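Local coordinates for UBX domain-containing protein 7 (Homo sapiens, PDB 5X3P), which serves as a ubiquitin-binding adapter linking neddylated cullin-RING ligases to the segregase VCP/p97, with this UBX domain mediating the p97 interaction, at residues Lys6-Pro14 with Cys72-Gln80; Leu23-Val33 with Leu57-Gln67. The protein carries 1 engineered substitution. All coordinates share one frame; numbering follows the deposited sequence.

In the fold
Both contacts lie within the ubiquitin-like UBX domain and are partly buried. Contact 1 is sheet pairing: strand 6-12 and strand 74-81 are joined in parallel by regular backbone hydrogen bonds. Its side toward helix 29-38 is buried, while the side of Gln8, Gln74, Arg12 and Phe78 is exposed or partly so. Contact 2 joins the start of that helix, and the turn leading to it, to the mostly irregular segment 57-67. Its backbone bonds are fewer and irregular, and much of its grip comes from Leu29, Tyr62 and the engineered Met66. The contacts meet at the sheet. Leu32 of contact 2 packs on Leu9 and Leu11 of contact 1, and strand 18-24 neighbours strand 6-12.

Contact 1. Residues Lys6-Pro14 with Cys72-Gln80; sequences KAQLMLRYP and CPQETVFVQ
Arg12 and Phe78 lie side by side on paired parallel strands of the beta-grasp (ubiquitin-like) fold. The Arg12 chain is bent at chi2 and chi3 (-83° and -57°), which brings its guanidinium back beside the ring. Phe78 CE1 sits over one guanidinium face, off centre, 3.8 Å from Arg12 NH1. The two planes are far from parallel, 61° apart. Thr76 CG2 touches the aliphatic part of the same arginine, 3.8 Å from Arg12 CG. Met10 runs alongside Thr76 on this face.

The face of Leu9, Leu11, Glu75 and Val77 is mostly apolar and turns to helix 29-38. Leu11 points the same way as Val77, and Leu11 CD2 rests 3.8 Å from Val77 CB. Leu9 CD2 lies across the base of Glu75, 3.7 Å from its CB. The Glu75 carboxylate leads away from strand 6-12; it accepts from Cys72 N and forms a salt bridge with Arg55. Just past the end of strand 6-12, Tyr13 CD1 packs on Val79 CG2, and Tyr13 OH hydrogen-bonds to Glu19.

Backbone bonds link the strands from Gln8 to Val79. The shortest runs from Val77 N to Met10 O, 2.6 Å. Near the start of strand 6-12 a water lies within hydrogen-bonding distance of both Lys6 O and Cys72 O. Nearby, the extended side chains of Gln8 and Gln74 run together, and Gln74 NE2 donates to Gln8 OE1 at 2.9 Å.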
loop_
_atom_site.group_PDB
_atom_site.type_symbol
_atom_site.label_atom_id
_atom_site.label_comp_id
_atom_site.label_asym_id
_atom_site.label_seq_id
_atom_site.Cartn_x
_atom_site.Cartn_y
_atom_site.Cartn_z
ATOM N N LYS A 6 -6.349 -2.538 -12.664
ATOM C CA LYS A 6 -6.189 -2.893 -11.249
ATOM C C LYS A 6 -4.811 -2.544 -10.702
ATOM O O LYS A 6 -3.863 -2.326 -11.469
ATOM C CB LYS A 6 -6.427 -4.399 -11.080
ATOM C CG LYS A 6 -7.778 -4.825 -11.656
ATOM C CD LYS A 6 -7.985 -6.316 -11.704
ATOM C CE LYS A 6 -9.473 -6.567 -11.682
ATOM N NZ LYS A 6 -10.085 -5.476 -10.861
ATOM N N ALA A 7 -4.707 -2.533 -9.367
ATOM C CA ALA A 7 -3.432 -2.428 -8.660
ATOM C C ALA A 7 -3.173 -3.797 -8.067
ATOM O O ALA A 7 -3.806 -4.179 -7.082
ATOM C CB ALA A 7 -3.513 -1.393 -7.540
ATOM N N GLN A 8 -2.269 -4.548 -8.682
ATOM C CA GLN A 8 -1.918 -5.864 -8.203
ATOM C C GLN A 8 -0.754 -5.653 -7.275
ATOM O O GLN A 8 0.331 -5.256 -7.703
ATOM C CB GLN A 8 -1.510 -6.759 -9.369
ATOM C CG GLN A 8 -2.680 -7.214 -10.241
ATOM C CD GLN A 8 -2.211 -7.833 -11.529
ATOM O OE1 GLN A 8 -1.221 -7.376 -12.136
ATOM N NE2 GLN A 8 -2.895 -8.905 -11.959
ATOM N N LEU A 9 -0.977 -5.918 -5.994
ATOM C CA LEU A 9 0.000 -5.551 -4.989
ATOM C C LEU A 9 0.684 -6.770 -4.403
ATOM O O LEU A 9 0.016 -7.749 -4.069
ATOM C CB LEU A 9 -0.692 -4.767 -3.862
ATOM C CG LEU A 9 -1.426 -3.480 -4.259
ATOM C CD1 LEU A 9 -2.031 -2.796 -3.042
ATOM C CD2 LEU A 9 -0.462 -2.534 -4.940
HETATM N N MSE A 10 2.012 -6.701 -4.291
HETATM C CA MSE A 10 2.772 -7.570 -3.403
HETATM C C MSE A 10 3.049 -6.801 -2.103
HETATM O O MSE A 10 3.666 -5.733 -2.129
HETATM C CB MSE A 10 4.101 -7.986 -4.041
HETATM C CG MSE A 10 5.114 -8.564 -3.014
HETATM SE SE MSE A 10 4.529 -10.308 -2.325
HETATM C CE MSE A 10 4.996 -11.289 -3.915
ATOM N N LEU A 11 2.587 -7.339 -0.973
ATOM C CA LEU A 11 2.840 -6.720 0.325
ATOM C C LEU A 11 3.971 -7.463 1.035
ATOM O O LEU A 11 3.955 -8.691 1.153
ATOM C CB LEU A 11 1.579 -6.727 1.186
ATOM C CG LEU A 11 0.323 -6.196 0.510
ATOM C CD1 LEU A 11 -0.848 -6.300 1.481
ATOM C CD2 LEU A 11 0.527 -4.749 0.060
ATOM N N ARG A 12 4.979 -6.718 1.475
ATOM C CA ARG A 12 6.148 -7.317 2.108
ATOM C C ARG A 12 6.187 -6.836 3.556
ATOM O O ARG A 12 6.520 -5.677 3.814
ATOM C CB ARG A 12 7.413 -6.893 1.368
ATOM C CG ARG A 12 7.454 -7.292 -0.104
ATOM C CD ARG A 12 7.915 -8.734 -0.274
ATOM N NE ARG A 12 9.223 -8.934 0.341
ATOM C CZ ARG A 12 10.377 -8.624 -0.242
ATOM N NH1 ARG A 12 10.388 -8.099 -1.462
ATOM N NH2 ARG A 12 11.523 -8.837 0.396
ATOM N N TYR A 13 5.800 -7.708 4.486
ATOM C CA TYR A 13 5.735 -7.345 5.909
ATOM C C TYR A 13 7.104 -7.500 6.552
ATOM O O TYR A 13 7.914 -8.311 6.090
ATOM C CB TYR A 13 4.671 -8.187 6.620
ATOM C CG TYR A 13 3.252 -7.965 6.110
ATOM C CD1 TYR A 13 2.493 -6.881 6.541
ATOM C CD2 TYR A 13 2.665 -8.852 5.213
ATOM C CE1 TYR A 13 1.181 -6.686 6.083
ATOM C CE2 TYR A 13 1.365 -8.668 4.751
ATOM C CZ TYR A 13 0.633 -7.586 5.187
ATOM O OH TYR A 13 -0.652 -7.414 4.716
ATOM N N PRO A 14 7.396 -6.724 7.618
ATOM C CA PRO A 14 8.810 -6.701 8.003
ATOM C C PRO A 14 9.269 -7.973 8.730
ATOM O O PRO A 14 10.470 -8.118 8.955
ATOM C CB PRO A 14 8.898 -5.487 8.931
ATOM C CG PRO A 14 7.565 -5.459 9.608
ATOM C CD PRO A 14 6.558 -5.951 8.557
ATOM N N CYS A 72 1.408 2.010 -10.284
ATOM C CA CYS A 72 1.529 1.245 -11.528
ATOM C C CYS A 72 0.591 0.041 -11.489
ATOM O O CYS A 72 -0.010 -0.235 -10.439
ATOM C CB CYS A 72 2.975 0.794 -11.711
ATOM S SG CYS A 72 4.131 2.189 -11.817
ATOM N N PRO A 73 0.434 -0.670 -12.627
ATOM C CA PRO A 73 -0.466 -1.835 -12.610
ATOM C C PRO A 73 -0.034 -2.893 -11.602
ATOM O O PRO A 73 -0.868 -3.624 -11.066
ATOM C CB PRO A 73 -0.323 -2.397 -14.025
ATOM C CG PRO A 73 -0.104 -1.160 -14.866
ATOM C CD PRO A 73 0.849 -0.326 -14.009
ATOM N N GLN A 74 1.265 -2.976 -11.341
ATOM C CA GLN A 74 1.771 -3.899 -10.343
ATOM C C GLN A 74 2.735 -3.152 -9.440
ATOM O O GLN A 74 3.560 -2.374 -9.935
ATOM C CB GLN A 74 2.484 -5.051 -11.050
ATOM C CG GLN A 74 1.590 -5.775 -12.070
ATOM C CD GLN A 74 2.282 -6.978 -12.660
ATOM O OE1 GLN A 74 3.511 -6.980 -12.835
ATOM N NE2 GLN A 74 1.513 -8.030 -12.927
ATOM N N GLU A 75 2.625 -3.383 -8.130
ATOM C CA GLU A 75 3.475 -2.707 -7.152
ATOM C C GLU A 75 3.912 -3.654 -6.074
ATOM O O GLU A 75 3.174 -4.575 -5.705
ATOM C CB GLU A 75 2.709 -1.562 -6.481
ATOM C CG GLU A 75 2.290 -0.465 -7.420
ATOM C CD GLU A 75 3.433 0.498 -7.702
ATOM O OE1 GLU A 75 4.502 0.365 -7.065
ATOM O OE2 GLU A 75 3.274 1.426 -8.536
ATOM N N THR A 76 5.109 -3.411 -5.549
ATOM C CA THR A 76 5.565 -4.091 -4.352
ATOM C C THR A 76 5.549 -3.061 -3.218
ATOM O O THR A 76 6.165 -1.987 -3.333
ATOM C CB THR A 76 6.985 -4.640 -4.537
ATOM O OG1 THR A 76 6.977 -5.681 -5.523
ATOM C CG2 THR A 76 7.513 -5.204 -3.225
ATOM N N VAL A 77 4.821 -3.364 -2.141
ATOM C CA VAL A 77 4.647 -2.407 -1.056
ATOM C C VAL A 77 5.321 -2.954 0.196
ATOM O O VAL A 77 4.942 -4.026 0.692
ATOM C CB VAL A 77 3.158 -2.149 -0.747
ATOM C CG1 VAL A 77 3.023 -1.092 0.360
ATOM C CG2 VAL A 77 2.408 -1.678 -1.996
ATOM N N PHE A 78 6.312 -2.221 0.701
ATOM C CA PHE A 78 6.952 -2.575 1.965
ATOM C C PHE A 78 6.224 -1.940 3.137
ATOM O O PHE A 78 5.965 -0.740 3.139
ATOM C CB PHE A 78 8.405 -2.126 1.955
ATOM C CG PHE A 78 9.224 -2.825 0.928
ATOM C CD1 PHE A 78 9.755 -4.080 1.196
ATOM C CD2 PHE A 78 9.441 -2.256 -0.324
ATOM C CE1 PHE A 78 10.505 -4.754 0.237
ATOM C CE2 PHE A 78 10.191 -2.931 -1.292
ATOM C CZ PHE A 78 10.720 -4.174 -1.011
ATOM N N VAL A 79 5.895 -2.750 4.131
ATOM C CA VAL A 79 5.346 -2.236 5.372
ATOM C C VAL A 79 6.524 -1.977 6.315
ATOM O O VAL A 79 7.238 -2.905 6.691
ATOM C CB VAL A 79 4.337 -3.234 5.985
ATOM C CG1 VAL A 79 3.711 -2.673 7.248
ATOM C CG2 VAL A 79 3.263 -3.572 4.974
ATOM N N GLN A 80 6.741 -0.709 6.669
ATOM C CA GLN A 80 7.884 -0.314 7.499
ATOM C C GLN A 80 7.395 0.292 8.790
ATOM O O GLN A 80 6.338 0.917 8.821
ATOM C CB GLN A 80 8.717 0.752 6.795
ATOM C CG GLN A 80 9.585 0.253 5.682
ATOM C CD GLN A 80 10.416 1.364 5.085
ATOM O OE1 GLN A 80 10.529 2.455 5.656
ATOM N NE2 GLN A 80 11.002 1.097 3.927
HETATM O O HOH W 1 -2.861 0.319 -10.595
#

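Contact 2. Residues Leu23-Val33 with Leu57-Gln67. Engineered in segment 57-67: Met66 (natural residue Leu).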
loop_
_atom_site.group_PDB
_atom_site.type_symbol
_atom_site.label_atom_id
_atom_site.label_comp_id
_atom_site.label_asym_id
_atom_site.label_seq_id
_atom_site.Cartn_x
_atom_site.Cartn_y
_atom_site.Cartn_z
ATOM N N LEU A 23 -6.448 -4.619 -5.839
ATOM C CA LEU A 23 -7.475 -3.602 -5.616
ATOM C C LEU A 23 -7.823 -2.913 -6.931
ATOM O O LEU A 23 -6.940 -2.673 -7.757
ATOM C CB LEU A 23 -7.021 -2.574 -4.568
ATOM C CG LEU A 23 -6.834 -3.143 -3.153
ATOM C CD1 LEU A 23 -6.163 -2.144 -2.218
ATOM C CD2 LEU A 23 -8.168 -3.570 -2.550
ATOM N N PRO A 24 -9.112 -2.582 -7.134
ATOM C CA PRO A 24 -9.481 -1.833 -8.346
ATOM C C PRO A 24 -8.718 -0.507 -8.362
ATOM O O PRO A 24 -8.411 0.022 -7.279
ATOM C CB PRO A 24 -10.987 -1.570 -8.160
ATOM C CG PRO A 24 -11.449 -2.628 -7.176
ATOM C CD PRO A 24 -10.271 -2.864 -6.264
ATOM N N GLU A 25 -8.407 0.015 -9.545
ATOM C CA GLU A 25 -7.601 1.229 -9.655
ATOM C C GLU A 25 -8.295 2.406 -8.987
ATOM O O GLU A 25 -7.630 3.349 -8.535
ATOM C CB GLU A 25 -7.350 1.567 -11.126
ATOM C CG GLU A 25 -5.956 2.055 -11.410
ATOM C CD GLU A 25 -5.755 2.452 -12.866
ATOM O OE1 GLU A 25 -6.730 2.903 -13.518
ATOM O OE2 GLU A 25 -4.612 2.306 -13.352
ATOM N N GLN A 26 -9.630 2.351 -8.929
ATOM C CA GLN A 26 -10.424 3.424 -8.321
ATOM C C GLN A 26 -10.566 3.264 -6.803
ATOM O O GLN A 26 -11.164 4.107 -6.137
ATOM C CB GLN A 26 -11.806 3.523 -8.978
ATOM C CG GLN A 26 -11.755 3.927 -10.458
ATOM C CD GLN A 26 -10.960 5.198 -10.692
ATOM O OE1 GLN A 26 -10.054 5.239 -11.528
ATOM N NE2 GLN A 26 -11.300 6.248 -9.962
ATOM N N ALA A 27 -10.021 2.181 -6.254
ATOM C CA ALA A 27 -10.008 2.030 -4.811
ATOM C C ALA A 27 -9.144 3.138 -4.217
ATOM O O ALA A 27 -8.163 3.587 -4.841
ATOM C CB ALA A 27 -9.481 0.656 -4.410
ATOM N N LYS A 28 -9.511 3.597 -3.024
ATOM C CA LYS A 28 -8.756 4.649 -2.352
ATOM C C LYS A 28 -7.572 4.039 -1.625
ATOM O O LYS A 28 -7.670 2.904 -1.151
ATOM C CB LYS A 28 -9.643 5.349 -1.328
ATOM C CG LYS A 28 -10.865 6.032 -1.919
ATOM C CD LYS A 28 -11.819 6.450 -0.812
ATOM C CE LYS A 28 -12.933 7.323 -1.366
ATOM N NZ LYS A 28 -14.008 7.535 -0.357
ATOM N N LEU A 29 -6.478 4.798 -1.498
ATOM C CA LEU A 29 -5.325 4.339 -0.703
ATOM C C LEU A 29 -5.758 3.802 0.669
ATOM O O LEU A 29 -5.194 2.834 1.165
ATOM C CB LEU A 29 -4.319 5.472 -0.503
ATOM C CG LEU A 29 -3.362 5.803 -1.642
ATOM C CD1 LEU A 29 -2.342 6.846 -1.165
ATOM C CD2 LEU A 29 -2.648 4.536 -2.160
ATOM N N LEU A 30 -6.767 4.428 1.275
ATOM C CA LEU A 30 -7.237 4.020 2.606
ATOM C C LEU A 30 -7.546 2.525 2.690
ATOM O O LEU A 30 -7.293 1.885 3.708
ATOM C CB LEU A 30 -8.466 4.843 3.021
ATOM C CG LEU A 30 -8.994 4.668 4.452
ATOM C CD1 LEU A 30 -7.859 4.800 5.442
ATOM C CD2 LEU A 30 -10.078 5.715 4.756
ATOM N N ALA A 31 -8.063 1.963 1.601
ATOM C CA ALA A 31 -8.373 0.538 1.555
ATOM C C ALA A 31 -7.127 -0.309 1.819
ATOM O O ALA A 31 -7.171 -1.310 2.555
ATOM C CB ALA A 31 -9.001 0.179 0.212
ATOM N N LEU A 32 -6.018 0.095 1.206
ATOM C CA LEU A 32 -4.741 -0.590 1.403
ATOM C C LEU A 32 -4.220 -0.383 2.827
ATOM O O LEU A 32 -3.735 -1.337 3.459
ATOM C CB LEU A 32 -3.710 -0.064 0.400
ATOM C CG LEU A 32 -2.290 -0.594 0.555
ATOM C CD1 LEU A 32 -2.322 -2.131 0.519
ATOM C CD2 LEU A 32 -1.409 0.008 -0.575
ATOM N N VAL A 33 -4.307 0.858 3.321
ATOM C CA VAL A 33 -3.895 1.176 4.692
ATOM C C VAL A 33 -4.681 0.345 5.693
ATOM O O VAL A 33 -4.105 -0.210 6.627
ATOM C CB VAL A 33 -4.069 2.682 5.006
ATOM C CG1 VAL A 33 -3.827 2.975 6.496
ATOM C CG2 VAL A 33 -3.099 3.505 4.156
ATOM N N LEU A 57 3.871 6.325 0.680
ATOM C CA LEU A 57 2.423 6.453 0.548
ATOM C C LEU A 57 1.838 7.191 1.752
ATOM O O LEU A 57 0.737 7.768 1.693
ATOM C CB LEU A 57 1.772 5.072 0.385
ATOM C CG LEU A 57 2.271 4.184 -0.761
ATOM C CD1 LEU A 57 1.476 2.873 -0.775
ATOM C CD2 LEU A 57 2.069 4.897 -2.086
ATOM N N SER A 58 2.574 7.195 2.856
ATOM C CA SER A 58 2.094 7.920 4.020
ATOM C C SER A 58 2.176 9.418 3.751
ATOM O O SER A 58 1.538 10.204 4.440
ATOM C CB SER A 58 2.879 7.533 5.286
ATOM O OG SER A 58 2.437 8.269 6.429
ATOM N N HIS A 59 2.951 9.819 2.742
ATOM C CA HIS A 59 3.029 11.247 2.383
ATOM C C HIS A 59 1.826 11.698 1.535
ATOM O O HIS A 59 1.651 12.893 1.269
ATOM C CB HIS A 59 4.336 11.571 1.641
ATOM C CG HIS A 59 5.558 11.477 2.493
ATOM N ND1 HIS A 59 6.803 11.852 2.041
ATOM C CD2 HIS A 59 5.726 11.053 3.770
ATOM C CE1 HIS A 59 7.692 11.672 3.007
ATOM N NE2 HIS A 59 7.063 11.192 4.066
ATOM N N LEU A 60 1.003 10.742 1.117
ATOM C CA LEU A 60 -0.181 11.046 0.321
ATOM C C LEU A 60 -1.441 11.011 1.178
ATOM O O LEU A 60 -1.510 10.289 2.185
ATOM C CB LEU A 60 -0.323 10.050 -0.831
ATOM C CG LEU A 60 0.839 9.950 -1.815
ATOM C CD1 LEU A 60 0.619 8.786 -2.779
ATOM C CD2 LEU A 60 1.002 11.252 -2.593
ATOM N N ASP A 61 -2.442 11.795 0.782
ATOM C CA ASP A 61 -3.747 11.745 1.441
ATOM C C ASP A 61 -4.404 10.393 1.184
ATOM O O ASP A 61 -4.514 9.957 0.029
ATOM C CB ASP A 61 -4.640 12.849 0.882
ATOM C CG ASP A 61 -5.737 13.239 1.833
ATOM O OD1 ASP A 61 -6.666 12.425 2.025
ATOM O OD2 ASP A 61 -5.665 14.361 2.389
ATOM N N TYR A 62 -4.864 9.727 2.244
ATOM C CA TYR A 62 -5.404 8.370 2.103
ATOM C C TYR A 62 -6.737 8.349 1.326
ATOM O O TYR A 62 -7.208 7.295 0.884
ATOM C CB TYR A 62 -5.514 7.691 3.480
ATOM C CG TYR A 62 -4.156 7.379 4.121
ATOM C CD1 TYR A 62 -2.985 7.342 3.347
ATOM C CD2 TYR A 62 -4.040 7.119 5.492
ATOM C CE1 TYR A 62 -1.741 7.061 3.924
ATOM C CE2 TYR A 62 -2.791 6.820 6.075
ATOM C CZ TYR A 62 -1.655 6.800 5.285
ATOM O OH TYR A 62 -0.424 6.512 5.851
ATOM N N ASP A 63 -7.332 9.522 1.136
ATOM C CA ASP A 63 -8.627 9.607 0.463
ATOM C C ASP A 63 -8.528 9.587 -1.077
ATOM O O ASP A 63 -9.551 9.492 -1.774
ATOM C CB ASP A 63 -9.387 10.855 0.933
ATOM C CG ASP A 63 -10.881 10.689 0.842
ATOM O OD1 ASP A 63 -11.368 9.603 1.212
ATOM O OD2 ASP A 63 -11.567 11.638 0.390
ATOM N N ILE A 64 -7.312 9.672 -1.619
ATOM C CA ILE A 64 -7.154 9.614 -3.078
ATOM C C ILE A 64 -7.102 8.160 -3.554
ATOM O O ILE A 64 -6.822 7.253 -2.777
ATOM C CB ILE A 64 -5.917 10.386 -3.588
ATOM C CG1 ILE A 64 -4.615 9.634 -3.276
ATOM C CG2 ILE A 64 -5.902 11.800 -3.004
ATOM C CD1 ILE A 64 -3.374 10.356 -3.773
ATOM N N THR A 65 -7.360 7.947 -4.840
ATOM C CA THR A 65 -7.436 6.601 -5.383
ATOM C C THR A 65 -6.061 6.146 -5.796
ATOM O O THR A 65 -5.153 6.967 -5.912
ATOM C CB THR A 65 -8.320 6.552 -6.634
ATOM O OG1 THR A 65 -7.706 7.341 -7.654
ATOM C CG2 THR A 65 -9.729 7.074 -6.341
HETATM N N MSE A 66 -5.923 4.842 -6.048
HETATM C CA MSE A 66 -4.674 4.268 -6.539
HETATM C C MSE A 66 -4.230 4.975 -7.813
HETATM O O MSE A 66 -3.036 5.248 -8.013
HETATM C CB MSE A 66 -4.865 2.780 -6.859
HETATM C CG MSE A 66 -5.674 2.027 -5.844
HETATM SE SE MSE A 66 -4.611 1.620 -4.255
HETATM C CE MSE A 66 -6.108 1.181 -3.107
ATOM N N GLN A 67 -5.194 5.247 -8.692
ATOM C CA GLN A 67 -4.908 5.944 -9.946
ATOM C C GLN A 67 -4.457 7.377 -9.677
ATOM O O GLN A 67 -3.490 7.852 -10.286
ATOM C CB GLN A 67 -6.129 5.937 -10.888
ATOM C CG GLN A 67 -5.915 6.696 -12.200
ATOM C CD GLN A 67 -7.156 6.715 -13.108
ATOM O OE1 GLN A 67 -7.975 5.802 -13.081
ATOM N NE2 GLN A 67 -7.289 7.763 -13.910
#
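Tyr62 CG stands anti to the carbonyl carbon (chi1 -68°). Val33 chi1 of 172° sets CG2 anti to the carbonyl carbon, and this methyl lies over the centre of the Tyr62 ring. It sits 3.6 Å from the ring centroid, almost on the normal, a CH-pi contact. Leu30 CB packs against Tyr62 CB at 4.1 Å. The Tyr62 hydroxyl hydrogen-bonds to Asn43. With the ring and hydroxyl of Tyr62 cut back to an alanine, Val33 CG2 would probably lose its aromatic face and Asn43 its hydroxyl partner.

Leu29 reaches across the middle of the contact. Its CD1 meets Leu60 CB at 3.8 Å, and its CD2 approaches the selenium of Met66. Met66 is an engineered selenomethionine in place of leucine. Its chain bends at chi2 (-77°), which carries CE to Ala27 CB, 3.7 Å away.

Four backbone bonds tie the segments. Met66 N donates to Ala27 O at 2.8 Å, and Leu29 N to Ile64 O at the same length. Leu30 N reaches Tyr62 O in the carbonyl plane, on a lone pair. Gln67 N bonds to Glu25 O at 3.1 Å. Lys28 runs beside Asp63 and forms a long salt bridge with it.

Turn Pro24-Ala27, which links strand 18-24 to helix 29-38, packs on Thr65-Gln67 at the start of helix 66-69. Thr65 is the N-cap of that helix. Turn Asp61-Ile64 packs on the first residues of helix 29-38. Strand 46-50 adjoins the contact through Leu48, which touches Leu32, Val33 and Leu57.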